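Local structure of putative branched-chain amino acid aminotransferase IlvE (Streptococcus mutans, 4DQN) at residues His19-Arg24 against Ala154-Asn159; Gly63-Arg68 against Thr126-Pro131; Gln75-Asn80 against Thr326-Gly331. The protein probably catalyses the pyridoxal-phosphate-dependent transfer of the amino group between isoleucine, valine or leucine and 2-oxoglutarate, serving branched-chain amino acid biosynthesis. One frame throughout, in Å; residues are numbered along the deposited sequence.

Interaction 1 (His19-Arg24 against Ala154-Asn159); sequences HKLPFR and AMPVGN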
loop_
_atom_site.group_PDB
_atom_site.type_symbol
_atom_site.label_atom_id
_atom_site.label_comp_id
_atom_site.label_asym_id
_atom_site.label_seq_id
_atom_site.Cartn_x
_atom_site.Cartn_y
_atom_site.Cartn_z
ATOM N N HIS A 19 -12.713 14.442 12.698
ATOM C CA HIS A 19 -12.931 15.159 13.947
ATOM C C HIS A 19 -12.423 14.242 15.041
ATOM O O HIS A 19 -12.583 13.025 14.949
ATOM C CB HIS A 19 -14.427 15.419 14.186
ATOM C CG HIS A 19 -15.092 16.190 13.090
ATOM N ND1 HIS A 19 -15.549 17.480 13.259
ATOM C CD2 HIS A 19 -15.373 15.858 11.807
ATOM C CE1 HIS A 19 -16.079 17.910 12.129
ATOM N NE2 HIS A 19 -15.983 16.947 11.231
ATOM N N LYS A 20 -11.809 14.811 16.071
ATOM C CA LYS A 20 -11.384 14.023 17.228
ATOM C C LYS A 20 -12.485 13.956 18.282
ATOM O O LYS A 20 -12.684 14.901 19.044
ATOM C CB LYS A 20 -10.115 14.623 17.834
ATOM C CG LYS A 20 -9.519 13.799 18.970
ATOM C CD LYS A 20 -8.289 14.510 19.541
ATOM C CE LYS A 20 -8.024 14.055 20.966
ATOM N NZ LYS A 20 -7.398 15.146 21.778
ATOM N N LEU A 21 -13.198 12.835 18.324
ATOM C CA LEU A 21 -14.301 12.653 19.265
ATOM C C LEU A 21 -13.781 12.115 20.604
ATOM O O LEU A 21 -12.655 11.621 20.672
ATOM C CB LEU A 21 -15.369 11.724 18.660
ATOM C CG LEU A 21 -16.549 12.419 17.954
ATOM C CD1 LEU A 21 -16.064 13.455 16.974
ATOM C CD2 LEU A 21 -17.452 11.414 17.236
ATOM N N PRO A 22 -14.575 12.237 21.682
ATOM C CA PRO A 22 -14.059 11.811 22.995
ATOM C C PRO A 22 -13.592 10.350 23.107
ATOM O O PRO A 22 -12.578 10.126 23.772
ATOM C CB PRO A 22 -15.248 12.046 23.935
ATOM C CG PRO A 22 -16.024 13.144 23.288
ATOM C CD PRO A 22 -15.881 12.913 21.799
ATOM N N PHE A 23 -14.280 9.388 22.489
ATOM C CA PHE A 23 -13.928 7.976 22.690
ATOM C C PHE A 23 -13.733 7.211 21.384
ATOM O O PHE A 23 -14.457 7.454 20.418
ATOM C CB PHE A 23 -15.015 7.277 23.520
ATOM C CG PHE A 23 -15.200 7.874 24.877
ATOM C CD1 PHE A 23 -14.309 7.578 25.905
ATOM C CD2 PHE A 23 -16.243 8.752 25.123
ATOM C CE1 PHE A 23 -14.461 8.149 27.159
ATOM C CE2 PHE A 23 -16.404 9.323 26.374
ATOM C CZ PHE A 23 -15.511 9.025 27.391
ATOM N N ARG A 24 -12.742 6.312 21.350
ATOM C CA ARG A 24 -12.629 5.314 20.278
ATOM C C ARG A 24 -12.501 3.975 20.931
ATOM O O ARG A 24 -12.052 3.883 22.077
ATOM C CB ARG A 24 -11.341 5.423 19.460
ATOM C CG ARG A 24 -10.951 6.733 18.947
ATOM C CD ARG A 24 -9.768 7.258 19.712
ATOM N NE ARG A 24 -10.276 8.168 20.695
ATOM C CZ ARG A 24 -10.801 9.342 20.399
ATOM N NH1 ARG A 24 -10.858 9.784 19.136
ATOM N NH2 ARG A 24 -11.246 10.085 21.388
ATOM N N ALA A 154 -14.602 7.668 15.254
ATOM C CA ALA A 154 -15.811 8.205 14.628
ATOM C C ALA A 154 -15.773 9.714 14.437
ATOM O O ALA A 154 -15.035 10.427 15.117
ATOM C CB ALA A 154 -17.049 7.808 15.441
ATOM N N MET A 155 -16.591 10.201 13.508
ATOM C CA MET A 155 -16.683 11.630 13.253
ATOM C C MET A 155 -17.998 11.914 12.548
ATOM O O MET A 155 -18.450 11.130 11.707
ATOM C CB MET A 155 -15.509 12.119 12.393
ATOM C CG MET A 155 -15.481 11.523 10.992
ATOM S SD MET A 155 -13.867 10.839 10.559
ATOM C CE MET A 155 -13.818 9.394 11.635
ATOM N N PRO A 156 -18.637 13.032 12.904
ATOM C CA PRO A 156 -19.873 13.377 12.198
ATOM C C PRO A 156 -19.550 13.873 10.784
ATOM O O PRO A 156 -18.582 14.625 10.613
ATOM C CB PRO A 156 -20.454 14.496 13.066
ATOM C CG PRO A 156 -19.251 15.145 13.704
ATOM C CD PRO A 156 -18.298 13.995 13.968
ATOM N N VAL A 157 -20.308 13.434 9.778
ATOM C CA VAL A 157 -20.068 13.908 8.412
ATOM C C VAL A 157 -21.362 14.452 7.815
ATOM O O VAL A 157 -22.443 14.043 8.222
ATOM C CB VAL A 157 -19.465 12.803 7.500
ATOM C CG1 VAL A 157 -18.112 12.329 8.055
ATOM C CG2 VAL A 157 -20.417 11.620 7.341
ATOM N N GLY A 158 -21.256 15.377 6.865
ATOM C CA GLY A 158 -22.437 16.035 6.335
ATOM C C GLY A 158 -23.119 15.240 5.241
ATOM O O GLY A 158 -22.568 14.240 4.759
ATOM N N ASN A 159 -24.317 15.696 4.855
ATOM C CA ASN A 159 -25.103 15.109 3.763
ATOM C C ASN A 159 -24.309 15.038 2.465
ATOM O O ASN A 159 -24.299 13.999 1.797
ATOM C CB ASN A 159 -26.395 15.925 3.539
ATOM C CG ASN A 159 -27.359 15.281 2.524
ATOM O OD1 ASN A 159 -26.943 14.667 1.537
ATOM N ND2 ASN A 159 -28.658 15.446 2.763
HETATM O O HOH W 1 -12.674 10.737 16.344
HETATM O O HOH W 2 -16.959 16.049 8.818
HETATM O O HOH W 3 -13.735 8.368 18.007
#
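Pro156 lies over one face of the His19 imidazole: its CG stands 4.3 Å from the ring centroid and only 5° off the ring normal, a CH-pi contact. A turn of chi1 to -58° sets CG of His19 beside its backbone N, which holds the ring over the proline. The same ring is approached obliquely by Met155, whose CB is 3.8 Å from CD2 of His19. The contacts of Leu21 are aliphatic. CD1 of Leu21 reaches the ring carbon CD of Pro156 at 3.8 Å, while CD2 of Leu21 reaches CB of Ala154 at 4.0 Å.

Residues 154-157 end a strand of the large antiparallel sheet, and the 19-24 segment leads into strand 24-30, its neighbour in that sheet. No direct hydrogen bond joins the two segments; three waters carry the polar links. The first donates to His19 O and to Ala154 O, each at 2.7 Å, and accepts from Leu21 N. The second, in the imidazole plane, bridges NE2 of His19 and Pro156 O, 2.8 Å from each. The third accepts from Ala154 N and donates a hydrogen bond to Phe23 O, 2.7 Å away, which also accepts one from Asn114 ND2. At the subunit boundary, Met155 packs on Ile140 of the second subunit.

Interaction 2 (Gly63-Arg68 against Thr126-Pro131); sequences GLKAYR and TLYLRP
Leu64 and Leu129 form a hydrogen-bonded pair between neighbouring antiparallel strands, whose segment axes run at 156° to each other in the seven-stranded sheet of this class-IV aminotransferase. Leu129 N donates to Leu64 O at 2.7 Å, approaching nearly along the C=O axis; the return bond from Leu64 N to Leu129 O is longer, 3.2 Å. Ala66 and Leu127 repeat the pattern, with Ala66 N 2.8 Å from Leu127 O. Between them Lys65 and Tyr128 make a non-hydrogen-bonded pair, CA atoms 4.6 Å apart.

Side chains divide by sheet face. On the leucine and alanine face, Leu64 has CG between its backbone N and carbonyl carbon (chi1 64°), a torsion that carries CD2 over the neighbouring strand, where it packs on Pro131 CG at 3.6 Å as well as on Leu129 CB. On the other face the extended Lys65 chain crosses Thr126 at about a right angle, its CD 3.3 Å from Thr126 OG1. CG2 of Thr126 lies alongside the Tyr67 ring, whose CD2 is 3.5 Å away. The hydroxyl of Thr126 donates to a water that weakly accepts from Lys65 NZ.

Further out, helix 100-113 covers the leucine face, placing Ala107 and Val111 against Leu129. The Lys65 ammonium bonds to Thr289 O, while Phe16 meets the Tyr128 ring edge-to-face. Gly63 lies near Lys188, the predicted attachment site for pyridoxal phosphate, which is not attached here; the strand pair therefore reaches the probable cofactor region. Arg130 NE bonds to His55 of the second subunit. Arg130 NH1 lies in the plane of the Tyr128 ring and donates a weak bond to Tyr128 OH, which sits 3.2 Å from Gly63 CA.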
loop_
_atom_site.group_PDB
_atom_site.type_symbol
_atom_site.label_atom_id
_atom_site.label_comp_id
_atom_site.label_asym_id
_atom_site.label_seq_id
_atom_site.Cartn_x
_atom_site.Cartn_y
_atom_site.Cartn_z
ATOM N N GLY A 63 -15.495 1.516 6.441
ATOM C CA GLY A 63 -16.235 2.754 6.566
ATOM C C GLY A 63 -17.702 2.403 6.618
ATOM O O GLY A 63 -18.202 1.674 5.752
ATOM N N LEU A 64 -18.394 2.907 7.632
ATOM C CA LEU A 64 -19.822 2.638 7.770
ATOM C C LEU A 64 -20.436 3.754 8.584
ATOM O O LEU A 64 -19.727 4.475 9.287
ATOM C CB LEU A 64 -20.085 1.258 8.401
ATOM C CG LEU A 64 -19.638 0.954 9.839
ATOM C CD1 LEU A 64 -20.362 -0.273 10.384
ATOM C CD2 LEU A 64 -18.113 0.774 9.951
ATOM N N LYS A 65 -21.750 3.925 8.474
ATOM C CA LYS A 65 -22.404 5.068 9.099
ATOM C C LYS A 65 -23.428 4.663 10.152
ATOM O O LYS A 65 -24.029 3.588 10.065
ATOM C CB LYS A 65 -23.074 5.941 8.024
ATOM C CG LYS A 65 -22.084 6.802 7.246
ATOM C CD LYS A 65 -22.733 7.410 5.998
ATOM C CE LYS A 65 -21.841 8.457 5.358
ATOM N NZ LYS A 65 -22.454 9.009 4.111
ATOM N N ALA A 66 -23.599 5.527 11.156
ATOM C CA ALA A 66 -24.690 5.387 12.119
ATOM C C ALA A 66 -25.691 6.477 11.793
ATOM O O ALA A 66 -25.305 7.620 11.526
ATOM C CB ALA A 66 -24.179 5.532 13.572
ATOM N N TYR A 67 -26.973 6.127 11.816
ATOM C CA TYR A 67 -28.023 7.019 11.352
ATOM C C TYR A 67 -28.994 7.272 12.492
ATOM O O TYR A 67 -29.447 6.322 13.129
ATOM C CB TYR A 67 -28.792 6.345 10.201
ATOM C CG TYR A 67 -27.933 5.955 9.012
ATOM C CD1 TYR A 67 -27.219 4.754 9.002
ATOM C CD2 TYR A 67 -27.839 6.785 7.902
ATOM C CE1 TYR A 67 -26.421 4.403 7.910
ATOM C CE2 TYR A 67 -27.052 6.440 6.811
ATOM C CZ TYR A 67 -26.350 5.250 6.824
ATOM O OH TYR A 67 -25.573 4.911 5.734
ATOM N N ARG A 68 -29.324 8.532 12.761
ATOM C CA ARG A 68 -30.396 8.808 13.725
ATOM C C ARG A 68 -31.756 8.750 13.032
ATOM O O ARG A 68 -31.929 9.300 11.939
ATOM C CB ARG A 68 -30.202 10.163 14.413
ATOM C CG ARG A 68 -31.083 10.329 15.643
ATOM C CD ARG A 68 -30.898 11.684 16.297
ATOM N NE ARG A 68 -29.534 11.878 16.808
ATOM C CZ ARG A 68 -29.099 11.398 17.972
ATOM N NH1 ARG A 68 -29.912 10.683 18.742
ATOM N NH2 ARG A 68 -27.853 11.637 18.372
ATOM N N THR A 126 -24.611 12.095 9.318
ATOM C CA THR A 126 -24.487 10.818 10.008
ATOM C C THR A 126 -23.220 10.776 10.851
ATOM O O THR A 126 -22.383 11.673 10.774
ATOM C CB THR A 126 -24.404 9.659 8.993
ATOM O OG1 THR A 126 -23.297 9.886 8.105
ATOM C CG2 THR A 126 -25.692 9.544 8.182
ATOM N N LEU A 127 -23.078 9.730 11.659
ATOM C CA LEU A 127 -21.821 9.499 12.353
ATOM C C LEU A 127 -21.026 8.483 11.541
ATOM O O LEU A 127 -21.418 7.323 11.430
ATOM C CB LEU A 127 -22.051 8.967 13.776
ATOM C CG LEU A 127 -20.756 8.854 14.603
ATOM C CD1 LEU A 127 -20.241 10.228 14.970
ATOM C CD2 LEU A 127 -20.950 7.996 15.864
ATOM N N TYR A 128 -19.916 8.917 10.961
ATOM C CA TYR A 128 -19.087 8.013 10.163
ATOM C C TYR A 128 -18.112 7.261 11.067
ATOM O O TYR A 128 -17.411 7.870 11.871
ATOM C CB TYR A 128 -18.323 8.803 9.097
ATOM C CG TYR A 128 -17.438 7.945 8.210
ATOM C CD1 TYR A 128 -17.987 7.104 7.240
ATOM C CD2 TYR A 128 -16.056 7.986 8.340
ATOM C CE1 TYR A 128 -17.171 6.321 6.425
ATOM C CE2 TYR A 128 -15.233 7.219 7.527
ATOM C CZ TYR A 128 -15.796 6.393 6.580
ATOM O OH TYR A 128 -14.975 5.623 5.788
ATOM N N LEU A 129 -18.079 5.939 10.924
ATOM C CA LEU A 129 -17.173 5.094 11.683
ATOM C C LEU A 129 -16.050 4.644 10.769
ATOM O O LEU A 129 -16.302 4.217 9.645
ATOM C CB LEU A 129 -17.914 3.849 12.184
ATOM C CG LEU A 129 -18.552 3.940 13.574
ATOM C CD1 LEU A 129 -19.429 5.148 13.684
ATOM C CD2 LEU A 129 -19.367 2.698 13.895
ATOM N N ARG A 130 -14.820 4.742 11.263
ATOM C CA ARG A 130 -13.640 4.265 10.557
ATOM C C ARG A 130 -12.907 3.183 11.375
ATOM O O ARG A 130 -12.054 3.500 12.228
ATOM C CB ARG A 130 -12.696 5.434 10.283
ATOM C CG ARG A 130 -11.379 5.027 9.612
ATOM C CD ARG A 130 -11.643 4.517 8.201
ATOM N NE ARG A 130 -10.693 5.151 7.319
ATOM C CZ ARG A 130 -10.998 5.894 6.271
ATOM N NH1 ARG A 130 -12.258 6.083 5.873
ATOM N NH2 ARG A 130 -10.009 6.404 5.591
ATOM N N PRO A 131 -13.252 1.901 11.135
ATOM C CA PRO A 131 -12.471 0.791 11.681
ATOM C C PRO A 131 -11.145 0.693 10.937
ATOM O O PRO A 131 -11.095 0.923 9.726
ATOM C CB PRO A 131 -13.354 -0.444 11.399
ATOM C CG PRO A 131 -14.741 0.119 11.148
ATOM C CD PRO A 131 -14.494 1.438 10.487
HETATM O O HOH W 4 -23.838 11.638 5.896
#

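Interaction 3 (Gln75-Asn80 against Thr326-Gly331); sequences QLFRPN and TGIQFG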
loop_
_atom_site.group_PDB
_atom_site.type_symbol
_atom_site.label_atom_id
_atom_site.label_comp_id
_atom_site.label_asym_id
_atom_site.label_seq_id
_atom_site.Cartn_x
_atom_site.Cartn_y
_atom_site.Cartn_z
ATOM N N GLN A 75 -29.119 3.838 14.500
ATOM C CA GLN A 75 -28.941 2.491 13.974
ATOM C C GLN A 75 -27.771 2.399 12.993
ATOM O O GLN A 75 -27.370 3.392 12.387
ATOM C CB GLN A 75 -30.240 2.009 13.312
ATOM C CG GLN A 75 -30.687 2.859 12.125
ATOM C CD GLN A 75 -32.109 2.539 11.706
ATOM O OE1 GLN A 75 -32.923 2.153 12.534
ATOM N NE2 GLN A 75 -32.413 2.696 10.419
ATOM N N LEU A 76 -27.225 1.194 12.860
ATOM C CA LEU A 76 -26.201 0.901 11.864
ATOM C C LEU A 76 -26.875 0.231 10.684
ATOM O O LEU A 76 -27.974 -0.324 10.823
ATOM C CB LEU A 76 -25.151 -0.047 12.448
ATOM C CG LEU A 76 -24.303 0.538 13.569
ATOM C CD1 LEU A 76 -23.423 -0.551 14.176
ATOM C CD2 LEU A 76 -23.447 1.703 13.048
ATOM N N PHE A 77 -26.219 0.285 9.527
ATOM C CA PHE A 77 -26.753 -0.264 8.287
ATOM C C PHE A 77 -25.809 -1.339 7.744
ATOM O O PHE A 77 -24.701 -1.032 7.276
ATOM C CB PHE A 77 -26.932 0.871 7.268
ATOM C CG PHE A 77 -27.341 0.407 5.894
ATOM C CD1 PHE A 77 -28.664 0.066 5.623
ATOM C CD2 PHE A 77 -26.402 0.328 4.863
ATOM C CE1 PHE A 77 -29.041 -0.358 4.349
ATOM C CE2 PHE A 77 -26.769 -0.097 3.594
ATOM C CZ PHE A 77 -28.095 -0.440 3.334
ATOM N N ARG A 78 -26.256 -2.590 7.828
ATOM C CA ARG A 78 -25.511 -3.743 7.327
ATOM C C ARG A 78 -24.045 -3.845 7.802
ATOM O O ARG A 78 -23.169 -4.144 6.999
ATOM C CB ARG A 78 -25.572 -3.760 5.788
ATOM C CG ARG A 78 -27.010 -3.807 5.225
ATOM C CD ARG A 78 -27.050 -3.627 3.695
ATOM N NE ARG A 78 -27.058 -4.791 2.778
ATOM C CZ ARG A 78 -26.792 -6.065 3.057
ATOM N NH1 ARG A 78 -26.477 -6.460 4.264
ATOM N NH2 ARG A 78 -26.846 -6.979 2.096
ATOM N N PRO A 79 -23.776 -3.626 9.107
ATOM C CA PRO A 79 -22.364 -3.652 9.498
ATOM C C PRO A 79 -21.779 -5.059 9.410
ATOM O O PRO A 79 -20.558 -5.181 9.366
ATOM C CB PRO A 79 -22.399 -3.192 10.950
ATOM C CG PRO A 79 -23.773 -3.625 11.449
ATOM C CD PRO A 79 -24.663 -3.391 10.266
ATOM N N ASN A 80 -22.625 -6.092 9.395
ATOM C CA ASN A 80 -22.156 -7.456 9.134
ATOM C C ASN A 80 -21.418 -7.559 7.803
ATOM O O ASN A 80 -20.448 -8.323 7.671
ATOM C CB ASN A 80 -23.325 -8.451 9.142
ATOM C CG ASN A 80 -24.333 -8.168 8.042
ATOM O OD1 ASN A 80 -24.831 -7.046 7.915
ATOM N ND2 ASN A 80 -24.624 -9.178 7.228
ATOM N N THR A 326 -31.557 5.530 1.066
ATOM C CA THR A 326 -31.403 6.431 2.207
ATOM C C THR A 326 -32.615 6.343 3.142
ATOM O O THR A 326 -32.470 6.419 4.367
ATOM C CB THR A 326 -31.147 7.899 1.780
ATOM O OG1 THR A 326 -32.218 8.360 0.945
ATOM C CG2 THR A 326 -29.840 8.015 1.019
ATOM N N GLY A 327 -33.806 6.154 2.580
ATOM C CA GLY A 327 -34.992 5.971 3.411
ATOM C C GLY A 327 -34.826 4.793 4.358
ATOM O O GLY A 327 -35.153 4.868 5.546
ATOM N N ILE A 328 -34.303 3.699 3.826
ATOM C CA ILE A 328 -34.062 2.508 4.621
ATOM C C ILE A 328 -33.002 2.771 5.684
ATOM O O ILE A 328 -33.171 2.395 6.849
ATOM C CB ILE A 328 -33.615 1.344 3.723
ATOM C CG1 ILE A 328 -34.801 0.854 2.891
ATOM C CG2 ILE A 328 -33.046 0.185 4.557
ATOM C CD1 ILE A 328 -34.386 0.029 1.688
ATOM N N GLN A 329 -31.916 3.421 5.282
ATOM C CA GLN A 329 -30.816 3.704 6.200
ATOM C C GLN A 329 -31.266 4.583 7.365
ATOM O O GLN A 329 -30.934 4.313 8.520
ATOM C CB GLN A 329 -29.657 4.337 5.434
ATOM C CG GLN A 329 -28.987 3.372 4.443
ATOM C CD GLN A 329 -28.067 4.063 3.457
ATOM O OE1 GLN A 329 -28.286 5.219 3.096
ATOM N NE2 GLN A 329 -27.023 3.354 3.010
ATOM N N PHE A 330 -32.037 5.623 7.067
ATOM C CA PHE A 330 -32.496 6.538 8.113
ATOM C C PHE A 330 -33.785 6.081 8.791
ATOM O O PHE A 330 -34.293 6.772 9.678
ATOM C CB PHE A 330 -32.688 7.951 7.560
ATOM C CG PHE A 330 -31.404 8.679 7.287
ATOM C CD1 PHE A 330 -30.809 9.460 8.270
ATOM C CD2 PHE A 330 -30.810 8.610 6.039
ATOM C CE1 PHE A 330 -29.627 10.147 8.012
ATOM C CE2 PHE A 330 -29.633 9.294 5.772
ATOM C CZ PHE A 330 -29.039 10.059 6.761
ATOM N N GLY A 331 -34.309 4.930 8.374
ATOM C CA GLY A 331 -35.417 4.295 9.071
ATOM C C GLY A 331 -36.802 4.725 8.616
ATOM O O GLY A 331 -37.787 4.355 9.237
#
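Ile328 meets the Phe77 ring at its edge: the methyl CG2 approaches CE1 to 4.0 Å, near the ring plane. That methyl is anti to the backbone N of Ile328 in the last turn of helix 316-329. The same residue also packs on Arg263, Val333 and Ala335, so it joins the loops around the helix end to the aromatic ring.

Gln329 follows and supplies the main contact. Its CG lies over the face of Phe77, 3.6 Å from the ring centroid and 15° off the normal, a CH-pi contact. Farther along the side chain, Gln329 NE2 passes above the rim at 3.5 Å from Phe77 CE2, with the amide plane turned 89° from the ring, hence nearly upright against it. Phe77 has CG anti to its backbone N, which sets the ring where Gln329 CG can lie on its face; Arg78 CG covers the opposite face. The Gln329 carbonyl O accepts a fairly straight hydrogen bond from Gln75 NE2 at 2.9 Å. The amide nitrogen comes in 53° above the carbonyl plane, away from the usual lone-pair direction. At the other end of that amide, Gln75 OE1 accepts from Lys342 NZ, so opposite ends of the group are tied to different parts of the fold.

The CB of Phe330 points away from residues 75-80, and its ring meets Tyr67 edge-to-face. Phe330 N still makes a regular helical bond, to Thr326 O. Gly331 then leaves helical geometry: with positive phi and its N bonded back to Ile328 O at 3.2 Å, it ends the helix in a Schellman motif, the characteristic C-terminal end of an alpha-helix, here packed against a strand of the antiparallel sheet.

In the fold
All three contacts are largely buried, and all reach the same antiparallel sheet. Interaction 2 forms its middle: direct backbone bonds pair two strands. Strand 147-157 of interaction 1 lies beside strand 126-136 of interaction 2, through links such as Met155 O to Tyr128 N, but the segments of interaction 1 depend on water and apolar packing; it touches the second subunit, as does interaction 2. Interaction 3 lies on the other flank, where Gln75 O pairs with Tyr67 N, and joins the sheet to a helix end by a side-chain amide and a ring face. It touches no other subunit, and its Gly331 is exposed. Interactions 1 and 3, with centres about 18 Å apart, do not meet.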